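Local coordinates for ParM protein (Staphylococcus aureus, PDB 3JS6) that assembles into actin-like filaments that probably drive plasmid DNA segregation, at residues I291-N302 / V315-Q323. Sequence-based numbering, arbitrary orientation.
Sequences IDRIIVTGGGAN and VFEKADDSQ
Parallel pairing of I294 with F316 and of I295 with E317 shows how a short edge strand is zipped onto its inner neighbour, strand 293-297, which pairs with strand 185-191 on its far side. Three backbone hydrogen bonds do the work: I294 N to V315 O, E317 N to I294 O, and V296 N to E317 O, the last nearly straight at 172°. CA-H...O contacts run between them, including F316 CA to I294 O.

On one side of the ladder the packing is apolar. The F316 ring lies beside I294 and points the same way; its CD2 meets I294 CG2 at 3.7 Å while V296 CG2 approaches the same carbon obliquely. F305 and L308 of helix 301-311 also touch this ring. V315 CG2 adds a looser contact with I294 CD1. On the face of E317, I295 is the apolar residue, packed on L167 and L170.

At the start of the ladder R293 bends at chi2 and chi3 and reaches E317 in a salt bridge of 2.7 Å from NH1 to OE2. The carboxylate oxygen sits close to the guanidinium plane but is itself approached from above the carboxylate plane. R293 NE binds D292 O, a second tether for the guanidinium.

Beyond the strands, water and a lysine take over. Water 1 donates to V296 O and accepts from A319 N, bridging the diverging chains. K318 extends past A301 CB, turns at chi4 (-65°), and gives NZ hydrogen bonds to A319 O and S322 OG; its CE lies 3.1 Å from N302 OD1. G298 O accepts from A301 N across a type I turn leading into the helix.

Strand 293-297, helix 301-311 and strand 316-317 thus form a beta-alpha-beta unit at the edge of a five-stranded mixed sheet, ordered 3-2-1-4-5 as in the actin-ATPase fold.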
# COMPACT_ATOMS: atom_id res chain seq x y z
N ILE A 291 -18.63 12.78 13.79
CA ILE A 291 -17.88 12.14 12.73
C ILE A 291 -18.83 11.56 11.68
O ILE A 291 -19.77 10.85 12.02
CB ILE A 291 -16.99 11.05 13.33
CG1 ILE A 291 -16.09 11.70 14.39
CG2 ILE A 291 -16.12 10.41 12.24
CD1 ILE A 291 -15.40 10.70 15.33
N ASP A 292 -18.59 11.86 10.41
CA ASP A 292 -19.47 11.36 9.35
C ASP A 292 -19.18 9.92 8.97
O ASP A 292 -20.08 9.19 8.56
CB ASP A 292 -19.37 12.26 8.12
CG ASP A 292 -19.74 13.70 8.44
OD1 ASP A 292 -20.76 13.88 9.13
OD2 ASP A 292 -19.02 14.63 8.01
N ARG A 293 -17.93 9.50 9.09
CA ARG A 293 -17.56 8.12 8.76
C ARG A 293 -16.16 7.82 9.26
O ARG A 293 -15.30 8.69 9.32
CB ARG A 293 -17.60 7.90 7.23
CG ARG A 293 -17.87 6.46 6.75
CD ARG A 293 -19.34 6.05 7.01
NE ARG A 293 -20.30 7.00 6.43
CZ ARG A 293 -20.63 7.06 5.14
NH1 ARG A 293 -20.11 6.20 4.27
NH2 ARG A 293 -21.46 8.00 4.71
N ILE A 294 -15.94 6.58 9.62
CA ILE A 294 -14.64 6.12 10.04
C ILE A 294 -14.42 4.94 9.13
O ILE A 294 -15.18 3.95 9.17
CB ILE A 294 -14.64 5.66 11.52
CG1 ILE A 294 -14.88 6.85 12.45
CG2 ILE A 294 -13.35 4.96 11.82
CD1 ILE A 294 -15.18 6.46 13.91
N ILE A 295 -13.41 5.03 8.28
CA ILE A 295 -13.09 3.96 7.35
C ILE A 295 -12.12 3.06 8.10
O ILE A 295 -11.10 3.53 8.64
CB ILE A 295 -12.43 4.53 6.06
CG1 ILE A 295 -13.47 5.26 5.20
CG2 ILE A 295 -11.88 3.43 5.21
CD1 ILE A 295 -13.72 6.65 5.56
N VAL A 296 -12.45 1.77 8.16
CA VAL A 296 -11.61 0.81 8.88
C VAL A 296 -10.79 0.13 7.82
O VAL A 296 -11.35 -0.49 6.92
CB VAL A 296 -12.50 -0.22 9.59
CG1 VAL A 296 -11.66 -1.17 10.43
CG2 VAL A 296 -13.52 0.53 10.45
N THR A 297 -9.47 0.24 7.91
CA THR A 297 -8.60 -0.36 6.90
C THR A 297 -7.39 -1.07 7.56
O THR A 297 -7.31 -1.17 8.78
CB THR A 297 -8.13 0.75 5.90
OG1 THR A 297 -7.56 0.15 4.75
CG2 THR A 297 -7.12 1.69 6.55
N GLY A 298 -6.46 -1.57 6.75
CA GLY A 298 -5.31 -2.27 7.31
C GLY A 298 -5.52 -3.77 7.40
O GLY A 298 -6.65 -4.25 7.28
N GLY A 299 -4.44 -4.52 7.60
CA GLY A 299 -4.55 -5.96 7.68
C GLY A 299 -5.50 -6.41 8.78
O GLY A 299 -6.09 -7.50 8.72
N GLY A 300 -5.67 -5.57 9.79
CA GLY A 300 -6.57 -5.94 10.87
C GLY A 300 -8.03 -5.58 10.66
O GLY A 300 -8.87 -5.99 11.45
N ALA A 301 -8.34 -4.83 9.60
CA ALA A 301 -9.71 -4.42 9.36
C ALA A 301 -10.70 -5.58 9.38
O ALA A 301 -11.72 -5.50 10.04
CB ALA A 301 -9.83 -3.66 8.03
N ASN A 302 -10.40 -6.63 8.63
CA ASN A 302 -11.29 -7.79 8.58
C ASN A 302 -11.53 -8.43 9.94
O ASN A 302 -12.61 -8.97 10.21
CB ASN A 302 -10.73 -8.85 7.65
CG ASN A 302 -11.11 -8.62 6.21
OD1 ASN A 302 -12.30 -8.53 5.88
ND2 ASN A 302 -10.12 -8.52 5.33
N VAL A 315 -21.54 4.34 11.51
CA VAL A 315 -20.37 5.21 11.37
C VAL A 315 -19.16 4.52 10.78
O VAL A 315 -18.36 5.15 10.08
CB VAL A 315 -19.98 5.87 12.71
CG1 VAL A 315 -19.45 4.82 13.68
CG2 VAL A 315 -18.91 6.92 12.46
N PHE A 316 -19.00 3.23 11.05
CA PHE A 316 -17.86 2.54 10.52
C PHE A 316 -18.16 2.00 9.13
O PHE A 316 -19.27 1.52 8.85
CB PHE A 316 -17.45 1.38 11.43
CG PHE A 316 -16.96 1.81 12.79
CD1 PHE A 316 -17.78 1.71 13.91
CD2 PHE A 316 -15.64 2.28 12.95
CE1 PHE A 316 -17.30 2.06 15.18
CE2 PHE A 316 -15.16 2.62 14.21
CZ PHE A 316 -16.00 2.51 15.33
N GLU A 317 -17.15 2.05 8.27
CA GLU A 317 -17.31 1.52 6.93
C GLU A 317 -16.06 0.75 6.54
O GLU A 317 -14.96 1.08 6.98
CB GLU A 317 -17.56 2.66 5.94
CG GLU A 317 -17.65 2.18 4.48
CD GLU A 317 -17.91 3.31 3.51
OE1 GLU A 317 -18.01 3.03 2.29
OE2 GLU A 317 -18.01 4.47 3.95
N LYS A 318 -16.20 -0.27 5.70
CA LYS A 318 -15.03 -1.02 5.25
C LYS A 318 -15.17 -1.26 3.76
O LYS A 318 -16.30 -1.43 3.27
CB LYS A 318 -14.97 -2.40 5.94
CG LYS A 318 -13.71 -3.21 5.58
CD LYS A 318 -13.82 -4.68 6.04
CE LYS A 318 -12.51 -5.45 5.83
NZ LYS A 318 -12.09 -5.62 4.39
N ALA A 319 -14.05 -1.28 3.05
CA ALA A 319 -14.05 -1.56 1.62
C ALA A 319 -13.58 -3.00 1.43
O ALA A 319 -12.90 -3.55 2.30
CB ALA A 319 -13.08 -0.61 0.90
N ASP A 320 -13.93 -3.64 0.31
CA ASP A 320 -13.46 -5.01 0.04
C ASP A 320 -11.99 -4.90 -0.37
O ASP A 320 -11.57 -3.87 -0.88
CB ASP A 320 -14.23 -5.66 -1.11
CG ASP A 320 -15.54 -6.29 -0.66
OD1 ASP A 320 -15.53 -7.10 0.29
OD2 ASP A 320 -16.59 -5.96 -1.27
N ASP A 321 -11.22 -5.96 -0.16
CA ASP A 321 -9.79 -5.97 -0.49
C ASP A 321 -9.11 -4.71 0.01
O ASP A 321 -8.57 -3.94 -0.78
CB ASP A 321 -9.57 -6.09 -1.99
CG ASP A 321 -9.39 -7.53 -2.44
OD1 ASP A 321 -10.37 -8.30 -2.36
OD2 ASP A 321 -8.26 -7.89 -2.86
N SER A 322 -9.16 -4.50 1.33
CA SER A 322 -8.56 -3.34 1.96
C SER A 322 -7.10 -3.13 1.54
O SER A 322 -6.60 -2.01 1.56
CB SER A 322 -8.63 -3.46 3.49
OG SER A 322 -9.96 -3.45 3.97
N GLN A 323 -6.41 -4.20 1.16
CA GLN A 323 -5.01 -4.06 0.76
C GLN A 323 -4.88 -3.15 -0.47
O GLN A 323 -3.89 -2.44 -0.62
CB GLN A 323 -4.39 -5.43 0.46
CG GLN A 323 -5.18 -6.24 -0.56
CD GLN A 323 -4.80 -7.72 -0.61
OE1 GLN A 323 -5.49 -8.52 -1.26
NE2 GLN A 323 -3.71 -8.08 0.06
O HOH W 1 -11.49 -1.17 4.29
O HOH W 2 -5.04 -1.84 4.13
O HOH W 3 -9.63 -6.71 3.22